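Local coordinates for SusD superfamily protein (Bacteroides vulgatus, PDB 3MYV) that probably binds polysaccharide at the bacterial outer membrane, at residues S30-A35 with G77-I82; I145-L148 with Y152-P155; E169-A174 with Y190-L195; Q355-L360 with A376-D381. One frame throughout, in Å; residues are numbered along the deposited sequence.

Overall arrangement
Contacts 1, 3 and 4 are buried, whereas contact 2 lies on the surface, its centre about 25 Å from that of the chain. Contacts 1 and 4 share a scheme, a tyrosine from a loop laid against a helix, but lie on opposite sides of the chain's centre. Contact 3 joins two helices through aliphatic side chains and one backbone carbonyl, without a hydrogen bond. Contact 2 joins two parts of one loop and, of the four, has the sole hydrogen bond across its segments, from a histidine to a glutamate. Contacts 1 and 2 touch through Phe80 and Ile145, and helix 103-128 meets side chains of both contact 1 and contact 3. Contact 4 lies in the C-terminal part of the chain, the other three in the N-terminal part.

Contact 1: residues S30-A35 with G77-I82; sequences SGYYGA and GRPFYI. With EDO (1,2-ethanediol), chain I.
Tyr32 lays one face of its ring on Pro79, and this is the tight part of the contact. Pro79 CG stands 3.7 Å from the centroid of the Tyr32 ring and only 10° off the ring normal, a CH-pi contact over the centre of the ring. The opposite face is covered by the next residue, since Tyr33 CD2 sits 3.5 Å above the Tyr32 ring plane; the phenol is therefore clamped between proline and tyrosine. Ile82 closes the edge, near the ring plane, with its CD1 3.8 Å from Tyr32 CD2. Tyr32 opens a type I beta turn that runs to Ala35, in the loop between helices 13-27 and 36-43, and its ring meets the first turn of helix 77-94. Both tyrosine hydroxyls are hydrogen-bonded to Asp123 of helix 103-128, which ties the polar end of the Tyr32 ring to a third element. Tyr33 OH also accepts a hydrogen bond from O2 of an ethanediol, at 2.8 Å. Toward the partly exposed side the packing thins to aliphatic carbons: Arg78 CG lies 3.8 Å from Tyr32 CB. Beyond CG the Arg78 chain bends at chi2 and chi3 (51° and 57°), and its NH1 is hydrogen-bonded to Leu26 O.

Contact 2: residues I145-L148 with Y152-P155; sequences IDHL and YENP
His147 reaches Glu153 across the loop with the edge of its imidazole. From CB, which points toward segment 152-155, chi1 of 61° places CG between the backbone N and the carbonyl carbon. On one side of the ring, ND1 donates to OD1 of the preceding Asp146 at 2.7 Å; this bond is nearly straight, and Asp146 OD1 lies almost in the ring plane. Next round the ring, CE1 comes within 3.4 Å of Glu153 OE2. The tip, NE2, donates to the syn lone pair of Glu153 OE2 at 2.7 Å, with a more bent angle of 152°. On the other side, His147 CD2 is 3.8 Å from both Glu153 OE1 and OE2. Ring and Glu153 carboxylate planes are only 5° apart, so the two groups meet edge-on and nearly coplanar. With a carboxylate at each nitrogen, the imidazole is fixed in rotation and would probably favour the protonated state. Glu153 OE1 is separately held by Gly150 N, in the residues between the two segments. Beside this polar link, Ile145 CD1 touches Pro155 CG at 4.1 Å. Both segments belong to the loop joining strands 140-143 and 157-159, and Ile145 and Leu148 pack it on helix 77-94, where Trp87 NE1 is hydrogen-bonded to Ile145 O.

Contact 3: residues E169-A174 with Y190-L195; sequences ETLEEA and YAARAL
Leu171 reaches from helix 160-177 to Ala192 and Leu195 of helix 189-202, and the contacts across the segments all pass through its isobutyl group. Among aliphatic contacts, the closest joins Leu171 CD2 to Leu195 CG at 3.8 Å; Leu195 CD2 follows at 4.0 Å from that same methyl. These two side chains cross at about a right angle, one branch of Leu171 resting against the fork of Leu195. The other branch, CD1, faces Ala192, whose CB is 4.1 Å away. A chi1 of -153° in Leu171 keeps CG roughly opposite the backbone N and carries both methyls toward helix 189-202. The two helices follow each other in sequence as a helical hairpin, consistent with the TPR-like helical pairs of SusD proteins; the backbones come nearest at Leu171 and Ala192, with CA atoms 7.0 Å apart. Contact with backbone is the second kind: Leu171 CG lies 3.8 Å from Ala192 O, a van der Waals approach rather than a polar bond. Polar bonding lies to the side, where Glu172 OE2 is hydrogen-bonded to Tyr200 OH and Arg193 NH1 forms a salt bridge with Asp219. Helix 103-128 backs the leucines, with Ala115 touching Leu171 and Leu119 touching Leu195.

Contact 4: residues Q355-L360 with A376-D381; sequences QGLGYL and ADYTLD. With EDO (1,2-ethanediol), chain G.
Tyr378 and Leu357 both hold CG opposite the backbone N, with chi1 of -176° and -175°, and these torsions bring ring and methyl together. The Tyr378 ring extends toward helix 350-367 while Leu357 runs past it in the opposite direction. Leu357 CD1 lies over one face, offset toward the rim: it is 3.7 Å from Tyr378 CG and 4.1 Å from the ring centroid, a CH-pi contact tilted 25° from the normal. Leu360 CD2 approaches obliquely, 3.8 Å from Tyr378 CD1. At the far end of the ring, the hydroxyl lies against the bare backbone of Gly356, with Tyr378 OH 3.2 Å from Gly356 C. Leu357 N is also near Tyr378 OH, but the angle is too poor for a hydrogen bond; the hydroxyl is instead bonded to Ala342 O of helix 334-348. On the backbone side, Tyr378 O accepts a hydrogen bond from O2 of an ethanediol at 2.7 Å. Tyr378 centres an inverse gamma turn, and Thr379 N-caps helix 380-391, its OG1 bonded to Arg382 N. This is a loop-borne tyrosine docked on a helix immediately before a new helix starts, in the helical C-terminal part of this SusD-family protein.

Contact 1: residues S30-A35 with G77-I82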
loop_
_atom_site.group_PDB
_atom_site.type_symbol
_atom_site.label_atom_id
_atom_site.label_comp_id
_atom_site.label_asym_id
_atom_site.label_seq_id
_atom_site.Cartn_x
_atom_site.Cartn_y
_atom_site.Cartn_z
ATOM N N SER A 30 -1.884 8.462 11.538
ATOM C CA SER A 30 -2.078 7.033 11.857
ATOM C C SER A 30 -3.372 6.487 11.249
ATOM O O SER A 30 -3.459 5.303 10.972
ATOM C CB SER A 30 -2.085 6.814 13.368
ATOM O OG SER A 30 -3.146 7.553 13.953
ATOM N N GLY A 31 -4.339 7.367 10.973
ATOM C CA GLY A 31 -5.566 6.990 10.295
ATOM C C GLY A 31 -5.437 6.622 8.821
ATOM O O GLY A 31 -6.394 6.070 8.230
ATOM N N TYR A 32 -4.297 6.958 8.210
ATOM C CA TYR A 32 -4.040 6.615 6.796
ATOM C C TYR A 32 -2.683 5.886 6.663
ATOM O O TYR A 32 -2.596 4.730 7.063
ATOM C CB TYR A 32 -4.208 7.875 5.914
ATOM C CG TYR A 32 -4.205 7.671 4.394
ATOM C CD1 TYR A 32 -4.460 6.415 3.822
ATOM C CD2 TYR A 32 -3.990 8.755 3.534
ATOM C CE1 TYR A 32 -4.455 6.234 2.413
ATOM C CE2 TYR A 32 -3.994 8.593 2.139
ATOM C CZ TYR A 32 -4.218 7.327 1.586
ATOM O OH TYR A 32 -4.240 7.163 0.224
ATOM N N TYR A 33 -1.627 6.537 6.174
ATOM C CA TYR A 33 -0.344 5.846 5.975
ATOM C C TYR A 33 0.587 5.798 7.200
ATOM O O TYR A 33 1.689 5.243 7.143
ATOM C CB TYR A 33 0.360 6.393 4.726
ATOM C CG TYR A 33 -0.090 5.701 3.453
ATOM C CD1 TYR A 33 0.209 4.352 3.238
ATOM C CD2 TYR A 33 -0.833 6.369 2.494
ATOM C CE1 TYR A 33 -0.188 3.702 2.100
ATOM C CE2 TYR A 33 -1.254 5.707 1.337
ATOM C CZ TYR A 33 -0.919 4.370 1.159
ATOM O OH TYR A 33 -1.327 3.691 0.037
ATOM N N GLY A 34 0.153 6.364 8.321
ATOM C CA GLY A 34 0.865 6.161 9.577
ATOM C C GLY A 34 0.653 4.789 10.199
ATOM O O GLY A 34 1.481 4.348 11.011
ATOM N N ALA A 35 -0.442 4.124 9.830
ATOM C CA ALA A 35 -0.783 2.807 10.380
ATOM C C ALA A 35 -1.959 2.112 9.673
ATOM O O ALA A 35 -1.845 0.951 9.272
ATOM C CB ALA A 35 -1.101 2.929 11.894
ATOM N N GLY A 77 -12.228 9.370 5.504
ATOM C CA GLY A 77 -12.052 10.804 5.705
ATOM C C GLY A 77 -10.725 11.406 5.288
ATOM O O GLY A 77 -10.673 12.510 4.718
ATOM N N ARG A 78 -9.631 10.741 5.607
ATOM C CA ARG A 78 -8.326 11.345 5.381
ATOM C C ARG A 78 -7.960 11.400 3.885
ATOM O O ARG A 78 -7.570 12.460 3.408
ATOM C CB ARG A 78 -7.230 10.685 6.246
ATOM C CG ARG A 78 -5.848 11.321 6.112
ATOM C CD ARG A 78 -5.853 12.799 6.302
ATOM N NE ARG A 78 -6.418 13.111 7.594
ATOM C CZ ARG A 78 -5.749 13.160 8.749
ATOM N NH1 ARG A 78 -4.430 13.002 8.822
ATOM N NH2 ARG A 78 -6.416 13.444 9.852
ATOM N N PRO A 79 -8.152 10.298 3.118
ATOM C CA PRO A 79 -7.865 10.454 1.689
ATOM C C PRO A 79 -8.785 11.492 1.017
ATOM O O PRO A 79 -8.360 12.196 0.124
ATOM C CB PRO A 79 -8.142 9.057 1.120
ATOM C CG PRO A 79 -7.755 8.171 2.245
ATOM C CD PRO A 79 -8.252 8.877 3.486
ATOM N N PHE A 80 -10.034 11.605 1.461
ATOM C CA PHE A 80 -10.922 12.605 0.858
ATOM C C PHE A 80 -10.488 14.010 1.198
ATOM O O PHE A 80 -10.587 14.886 0.354
ATOM C CB PHE A 80 -12.391 12.411 1.233
ATOM C CG PHE A 80 -13.096 11.482 0.320
ATOM C CD1 PHE A 80 -13.167 11.746 -1.036
ATOM C CD2 PHE A 80 -13.628 10.301 0.793
ATOM C CE1 PHE A 80 -13.827 10.876 -1.897
ATOM C CE2 PHE A 80 -14.280 9.439 -0.065
ATOM C CZ PHE A 80 -14.385 9.720 -1.394
ATOM N N TYR A 81 -10.026 14.215 2.435
ATOM C CA TYR A 81 -9.542 15.504 2.864
ATOM C C TYR A 81 -8.322 15.904 2.031
ATOM O O TYR A 81 -8.221 17.033 1.566
ATOM C CB TYR A 81 -9.214 15.498 4.379
ATOM C CG TYR A 81 -8.905 16.886 4.912
ATOM C CD1 TYR A 81 -7.616 17.421 4.828
ATOM C CD2 TYR A 81 -9.907 17.679 5.458
ATOM C CE1 TYR A 81 -7.334 18.679 5.281
ATOM C CE2 TYR A 81 -9.626 18.965 5.920
ATOM C CZ TYR A 81 -8.337 19.448 5.821
ATOM O OH TYR A 81 -8.044 20.700 6.264
ATOM N N ILE A 82 -7.411 14.969 1.833
ATOM C CA ILE A 82 -6.226 15.227 1.043
ATOM C C ILE A 82 -6.589 15.565 -0.406
ATOM O O ILE A 82 -6.021 16.497 -0.995
ATOM C CB ILE A 82 -5.230 14.050 1.126
ATOM C CG1 ILE A 82 -4.682 13.878 2.552
ATOM C CG2 ILE A 82 -4.043 14.260 0.155
ATOM C CD1 ILE A 82 -4.018 12.493 2.809
HETATM C C1 EDO I . 0.497 0.134 0.961
HETATM O O1 EDO I . -0.077 -1.098 0.545
HETATM C C2 EDO I . 1.169 0.845 -0.218
HETATM O O2 EDO I . 0.211 1.620 -1.015
#

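Contact 2: residues I145-L148 with Y152-P155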
loop_
_atom_site.group_PDB
_atom_site.type_symbol
_atom_site.label_atom_id
_atom_site.label_comp_id
_atom_site.label_asym_id
_atom_site.label_seq_id
_atom_site.Cartn_x
_atom_site.Cartn_y
_atom_site.Cartn_z
ATOM N N ILE A 145 -13.127 12.065 -6.954
ATOM C CA ILE A 145 -12.698 13.477 -6.933
ATOM C C ILE A 145 -11.772 13.731 -8.114
ATOM O O ILE A 145 -10.529 13.797 -7.986
ATOM C CB ILE A 145 -12.027 13.866 -5.583
ATOM C CG1 ILE A 145 -12.842 13.317 -4.392
ATOM C CG2 ILE A 145 -11.869 15.371 -5.448
ATOM C CD1 ILE A 145 -14.344 13.717 -4.379
ATOM N N ASP A 146 -12.405 13.846 -9.273
ATOM C CA ASP A 146 -11.735 14.043 -10.538
ATOM C C ASP A 146 -11.890 15.476 -11.009
ATOM O O ASP A 146 -11.688 15.763 -12.181
ATOM C CB ASP A 146 -12.234 13.046 -11.597
ATOM C CG ASP A 146 -13.713 13.229 -11.951
ATOM O OD1 ASP A 146 -14.386 14.014 -11.273
ATOM O OD2 ASP A 146 -14.202 12.571 -12.908
ATOM N N HIS A 147 -12.223 16.367 -10.080
ATOM C CA HIS A 147 -12.405 17.790 -10.356
ATOM C C HIS A 147 -12.450 18.567 -9.052
ATOM O O HIS A 147 -12.540 17.983 -7.956
ATOM C CB HIS A 147 -13.734 18.032 -11.075
ATOM C CG HIS A 147 -14.921 17.603 -10.275
ATOM N ND1 HIS A 147 -15.285 16.280 -10.145
ATOM C CD2 HIS A 147 -15.815 18.314 -9.549
ATOM C CE1 HIS A 147 -16.361 16.199 -9.383
ATOM N NE2 HIS A 147 -16.701 17.422 -9.005
ATOM N N LEU A 148 -12.454 19.883 -9.191
ATOM C CA LEU A 148 -12.645 20.802 -8.105
ATOM C C LEU A 148 -14.118 20.813 -7.713
ATOM O O LEU A 148 -14.993 21.260 -8.503
ATOM C CB LEU A 148 -12.230 22.219 -8.536
ATOM C CG LEU A 148 -12.309 23.277 -7.437
ATOM C CD1 LEU A 148 -11.208 23.075 -6.437
ATOM C CD2 LEU A 148 -12.259 24.696 -8.008
ATOM N N TYR A 152 -21.405 23.609 -2.746
ATOM C CA TYR A 152 -22.529 22.778 -2.241
ATOM C C TYR A 152 -22.789 21.485 -3.025
ATOM O O TYR A 152 -23.894 20.892 -2.945
ATOM C CB TYR A 152 -23.793 23.629 -2.176
ATOM C CG TYR A 152 -23.630 24.884 -1.372
ATOM C CD1 TYR A 152 -23.421 24.832 0.019
ATOM C CD2 TYR A 152 -23.649 26.121 -1.983
ATOM C CE1 TYR A 152 -23.261 25.973 0.745
ATOM C CE2 TYR A 152 -23.481 27.276 -1.251
ATOM C CZ TYR A 152 -23.291 27.198 0.108
ATOM O OH TYR A 152 -23.137 28.364 0.815
ATOM N N GLU A 153 -21.775 21.061 -3.781
ATOM C CA GLU A 153 -21.791 19.821 -4.549
ATOM C C GLU A 153 -21.407 18.650 -3.638
ATOM O O GLU A 153 -20.455 18.734 -2.865
ATOM C CB GLU A 153 -20.774 19.905 -5.697
ATOM C CG GLU A 153 -20.725 18.690 -6.597
ATOM C CD GLU A 153 -19.503 18.666 -7.498
ATOM O OE1 GLU A 153 -18.873 19.729 -7.726
ATOM O OE2 GLU A 153 -19.186 17.570 -7.977
ATOM N N ASN A 154 -22.138 17.545 -3.765
ATOM C CA ASN A 154 -21.819 16.303 -3.060
ATOM C C ASN A 154 -21.654 15.227 -4.120
ATOM O O ASN A 154 -22.653 14.706 -4.615
ATOM C CB ASN A 154 -22.937 15.931 -2.096
ATOM C CG ASN A 154 -23.224 17.028 -1.104
ATOM O OD1 ASN A 154 -24.292 17.634 -1.127
ATOM N ND2 ASN A 154 -22.237 17.348 -0.287
ATOM N N PRO A 155 -20.406 14.935 -4.512
ATOM C CA PRO A 155 -20.229 14.006 -5.629
ATOM C C PRO A 155 -20.833 12.636 -5.347
ATOM O O PRO A 155 -20.747 12.153 -4.223
ATOM C CB PRO A 155 -18.718 13.898 -5.770
ATOM C CG PRO A 155 -18.162 15.125 -5.126
ATOM C CD PRO A 155 -19.123 15.487 -4.031
#

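Contact 3: residues E169-A174 with Y190-L195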
loop_
_atom_site.group_PDB
_atom_site.type_symbol
_atom_site.label_atom_id
_atom_site.label_comp_id
_atom_site.label_asym_id
_atom_site.label_seq_id
_atom_site.Cartn_x
_atom_site.Cartn_y
_atom_site.Cartn_z
ATOM N N GLU A 169 -4.959 7.867 -16.159
ATOM C CA GLU A 169 -4.734 9.061 -16.991
ATOM C C GLU A 169 -3.999 10.132 -16.201
ATOM O O GLU A 169 -3.106 10.800 -16.720
ATOM C CB GLU A 169 -6.050 9.650 -17.488
ATOM C CG GLU A 169 -6.530 9.116 -18.804
ATOM C CD GLU A 169 -7.844 9.769 -19.271
ATOM O OE1 GLU A 169 -8.075 10.979 -18.986
ATOM O OE2 GLU A 169 -8.644 9.050 -19.914
ATOM N N THR A 170 -4.419 10.310 -14.960
ATOM C CA THR A 170 -3.795 11.270 -14.065
ATOM C C THR A 170 -2.323 10.948 -13.813
ATOM O O THR A 170 -1.450 11.814 -13.918
ATOM C CB THR A 170 -4.558 11.318 -12.746
ATOM O OG1 THR A 170 -5.874 11.777 -13.014
ATOM C CG2 THR A 170 -3.880 12.258 -11.770
ATOM N N LEU A 171 -2.046 9.692 -13.492
ATOM C CA LEU A 171 -0.693 9.290 -13.180
ATOM C C LEU A 171 0.190 9.248 -14.441
ATOM O O LEU A 171 1.334 9.663 -14.378
ATOM C CB LEU A 171 -0.741 7.960 -12.416
ATOM C CG LEU A 171 0.342 7.538 -11.447
ATOM C CD1 LEU A 171 0.883 8.648 -10.571
ATOM C CD2 LEU A 171 -0.253 6.362 -10.659
ATOM N N GLU A 172 -0.347 8.835 -15.599
ATOM C CA GLU A 172 0.417 8.876 -16.845
ATOM C C GLU A 172 0.859 10.325 -17.136
ATOM O O GLU A 172 2.022 10.570 -17.460
ATOM C CB GLU A 172 -0.386 8.281 -18.026
ATOM C CG GLU A 172 -0.608 6.783 -17.892
ATOM C CD GLU A 172 -1.580 6.222 -18.933
ATOM O OE1 GLU A 172 -2.391 6.991 -19.484
ATOM O OE2 GLU A 172 -1.542 5.002 -19.186
ATOM N N GLU A 173 -0.044 11.286 -16.952
ATOM C CA GLU A 173 0.323 12.685 -17.127
ATOM C C GLU A 173 1.313 13.178 -16.052
ATOM O O GLU A 173 2.296 13.864 -16.380
ATOM C CB GLU A 173 -0.912 13.577 -17.218
ATOM C CG GLU A 173 -0.553 15.009 -17.485
ATOM C CD GLU A 173 -1.735 15.946 -17.580
ATOM O OE1 GLU A 173 -2.903 15.475 -17.584
ATOM O OE2 GLU A 173 -1.470 17.165 -17.647
ATOM N N ALA A 174 1.066 12.827 -14.795
ATOM C CA ALA A 174 1.944 13.208 -13.676
ATOM C C ALA A 174 3.404 12.841 -13.949
ATOM O O ALA A 174 4.326 13.658 -13.754
ATOM C CB ALA A 174 1.471 12.556 -12.363
ATOM N N TYR A 190 10.269 8.415 -10.183
ATOM C CA TYR A 190 10.398 6.981 -9.994
ATOM C C TYR A 190 9.267 6.365 -9.185
ATOM O O TYR A 190 8.737 5.316 -9.567
ATOM C CB TYR A 190 11.735 6.628 -9.375
ATOM C CG TYR A 190 12.906 6.709 -10.302
ATOM C CD1 TYR A 190 13.340 5.585 -11.011
ATOM C CD2 TYR A 190 13.649 7.871 -10.393
ATOM C CE1 TYR A 190 14.453 5.657 -11.845
ATOM C CE2 TYR A 190 14.764 7.950 -11.196
ATOM C CZ TYR A 190 15.157 6.850 -11.920
ATOM O OH TYR A 190 16.267 6.960 -12.707
ATOM N N ALA A 191 8.911 6.999 -8.067
ATOM C CA ALA A 191 7.804 6.583 -7.226
ATOM C C ALA A 191 6.521 6.539 -8.011
ATOM O O ALA A 191 5.733 5.564 -7.941
ATOM C CB ALA A 191 7.648 7.570 -6.011
ATOM N N ALA A 192 6.261 7.622 -8.729
ATOM C CA ALA A 192 5.034 7.710 -9.526
ATOM C C ALA A 192 4.922 6.612 -10.586
ATOM O O ALA A 192 3.825 6.086 -10.814
ATOM C CB ALA A 192 4.912 9.115 -10.207
ATOM N N ARG A 193 6.036 6.283 -11.248
ATOM C CA ARG A 193 6.049 5.171 -12.207
ATOM C C ARG A 193 5.866 3.824 -11.494
ATOM O O ARG A 193 5.169 2.957 -11.997
ATOM C CB ARG A 193 7.353 5.159 -13.034
ATOM C CG ARG A 193 7.544 6.428 -13.899
ATOM C CD ARG A 193 8.963 6.503 -14.436
ATOM N NE ARG A 193 9.216 5.480 -15.442
ATOM C CZ ARG A 193 10.418 5.050 -15.797
ATOM N NH1 ARG A 193 11.524 5.480 -15.167
ATOM N NH2 ARG A 193 10.519 4.167 -16.769
ATOM N N ALA A 194 6.461 3.657 -10.312
ATOM C CA ALA A 194 6.277 2.420 -9.562
ATOM C C ALA A 194 4.784 2.242 -9.215
ATOM O O ALA A 194 4.222 1.152 -9.370
ATOM C CB ALA A 194 7.173 2.400 -8.294
ATOM N N LEU A 195 4.142 3.324 -8.761
ATOM C CA LEU A 195 2.731 3.277 -8.391
ATOM C C LEU A 195 1.859 2.942 -9.625
ATOM O O LEU A 195 0.935 2.119 -9.547
ATOM C CB LEU A 195 2.300 4.613 -7.752
ATOM C CG LEU A 195 0.843 4.775 -7.331
ATOM C CD1 LEU A 195 0.390 3.681 -6.385
ATOM C CD2 LEU A 195 0.574 6.164 -6.717
#

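Contact 4: residues Q355-L360 with A376-D381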
loop_
_atom_site.group_PDB
_atom_site.type_symbol
_atom_site.label_atom_id
_atom_site.label_comp_id
_atom_site.label_asym_id
_atom_site.label_seq_id
_atom_site.Cartn_x
_atom_site.Cartn_y
_atom_site.Cartn_z
ATOM N N GLN A 355 11.452 -13.115 -19.155
ATOM C CA GLN A 355 12.021 -11.978 -18.452
ATOM C C GLN A 355 11.492 -11.874 -17.009
ATOM O O GLN A 355 12.250 -11.617 -16.088
ATOM C CB GLN A 355 11.758 -10.689 -19.257
ATOM C CG GLN A 355 12.600 -10.605 -20.545
ATOM C CD GLN A 355 12.026 -9.658 -21.620
ATOM O OE1 GLN A 355 11.579 -8.543 -21.321
ATOM N NE2 GLN A 355 12.069 -10.099 -22.887
ATOM N N GLY A 356 10.201 -12.144 -16.817
ATOM C CA GLY A 356 9.571 -12.028 -15.506
ATOM C C GLY A 356 10.086 -13.101 -14.575
ATOM O O GLY A 356 10.220 -12.877 -13.376
ATOM N N LEU A 357 10.416 -14.262 -15.137
ATOM C CA LEU A 357 11.040 -15.321 -14.341
ATOM C C LEU A 357 12.417 -14.864 -13.845
ATOM O O LEU A 357 12.811 -15.170 -12.730
ATOM C CB LEU A 357 11.178 -16.587 -15.173
ATOM C CG LEU A 357 11.698 -17.857 -14.480
ATOM C CD1 LEU A 357 10.908 -18.123 -13.179
ATOM C CD2 LEU A 357 11.631 -19.038 -15.436
ATOM N N GLY A 358 13.148 -14.151 -14.698
ATOM C CA GLY A 358 14.456 -13.604 -14.333
ATOM C C GLY A 358 14.311 -12.669 -13.129
ATOM O O GLY A 358 15.043 -12.773 -12.134
ATOM N N TYR A 359 13.336 -11.782 -13.203
ATOM C CA TYR A 359 13.057 -10.869 -12.093
ATOM C C TYR A 359 12.584 -11.588 -10.825
ATOM O O TYR A 359 13.000 -11.232 -9.708
ATOM C CB TYR A 359 12.058 -9.799 -12.532
ATOM C CG TYR A 359 12.602 -8.825 -13.542
ATOM C CD1 TYR A 359 13.845 -8.221 -13.362
ATOM C CD2 TYR A 359 11.860 -8.451 -14.648
ATOM C CE1 TYR A 359 14.329 -7.321 -14.276
ATOM C CE2 TYR A 359 12.332 -7.560 -15.557
ATOM C CZ TYR A 359 13.557 -6.973 -15.372
ATOM O OH TYR A 359 14.040 -6.056 -16.284
ATOM N N LEU A 360 11.734 -12.605 -10.991
ATOM C CA LEU A 360 11.270 -13.389 -9.858
ATOM C C LEU A 360 12.488 -13.981 -9.159
ATOM O O LEU A 360 12.599 -13.844 -7.963
ATOM C CB LEU A 360 10.283 -14.475 -10.285
ATOM C CG LEU A 360 9.768 -15.384 -9.152
ATOM C CD1 LEU A 360 8.994 -14.520 -8.061
ATOM C CD2 LEU A 360 8.969 -16.505 -9.715
ATOM N N ALA A 376 9.182 -24.496 -15.036
ATOM C CA ALA A 376 8.114 -25.475 -14.737
ATOM C C ALA A 376 7.311 -25.052 -13.500
ATOM O O ALA A 376 6.129 -25.337 -13.388
ATOM C CB ALA A 376 8.707 -26.879 -14.523
ATOM N N ASP A 377 7.974 -24.364 -12.579
ATOM C CA ASP A 377 7.368 -23.929 -11.316
ATOM C C ASP A 377 6.886 -22.462 -11.346
ATOM O O ASP A 377 6.481 -21.911 -10.298
ATOM C CB ASP A 377 8.415 -24.099 -10.189
ATOM C CG ASP A 377 8.650 -25.554 -9.818
ATOM O OD1 ASP A 377 7.808 -26.392 -10.172
ATOM O OD2 ASP A 377 9.677 -25.846 -9.175
ATOM N N TYR A 378 6.965 -21.810 -12.510
ATOM C CA TYR A 378 6.626 -20.378 -12.627
ATOM C C TYR A 378 5.130 -20.207 -12.866
ATOM O O TYR A 378 4.677 -20.061 -14.008
ATOM C CB TYR A 378 7.415 -19.734 -13.772
ATOM C CG TYR A 378 7.260 -18.239 -13.983
ATOM C CD1 TYR A 378 7.155 -17.342 -12.911
ATOM C CD2 TYR A 378 7.312 -17.706 -15.260
ATOM C CE1 TYR A 378 7.081 -15.952 -13.133
ATOM C CE2 TYR A 378 7.227 -16.328 -15.487
ATOM C CZ TYR A 378 7.125 -15.456 -14.411
ATOM O OH TYR A 378 7.034 -14.100 -14.639
ATOM N N THR A 379 4.389 -20.238 -11.762
ATOM C CA THR A 379 2.954 -20.120 -11.741
ATOM C C THR A 379 2.560 -18.841 -10.996
ATOM O O THR A 379 3.340 -18.295 -10.224
ATOM C CB THR A 379 2.317 -21.317 -11.009
ATOM O OG1 THR A 379 2.634 -21.271 -9.604
ATOM C CG2 THR A 379 2.815 -22.646 -11.602
ATOM N N LEU A 380 1.333 -18.395 -11.194
ATOM C CA LEU A 380 0.826 -17.242 -10.449
ATOM C C LEU A 380 0.922 -17.456 -8.923
ATOM O O LEU A 380 1.375 -16.575 -8.195
ATOM C CB LEU A 380 -0.616 -16.991 -10.845
ATOM C CG LEU A 380 -1.327 -15.825 -10.146
ATOM C CD1 LEU A 380 -0.560 -14.532 -10.333
ATOM C CD2 LEU A 380 -2.821 -15.717 -10.645
ATOM N N ASP A 381 0.527 -18.640 -8.435
ATOM C CA ASP A 381 0.612 -18.925 -6.991
ATOM C C ASP A 381 2.042 -18.788 -6.471
ATOM O O ASP A 381 2.269 -18.317 -5.361
ATOM C CB ASP A 381 0.070 -20.323 -6.646
ATOM C CG ASP A 381 -1.453 -20.387 -6.648
ATOM O OD1 ASP A 381 -2.110 -19.343 -6.687
ATOM O OD2 ASP A 381 -2.001 -21.505 -6.651
HETATM C C1 EDO G . 4.725 -23.350 -16.813
HETATM O O1 EDO G . 5.622 -22.223 -16.803
HETATM C C2 EDO G . 3.966 -23.365 -15.499
HETATM O O2 EDO G . 3.406 -22.066 -15.258
#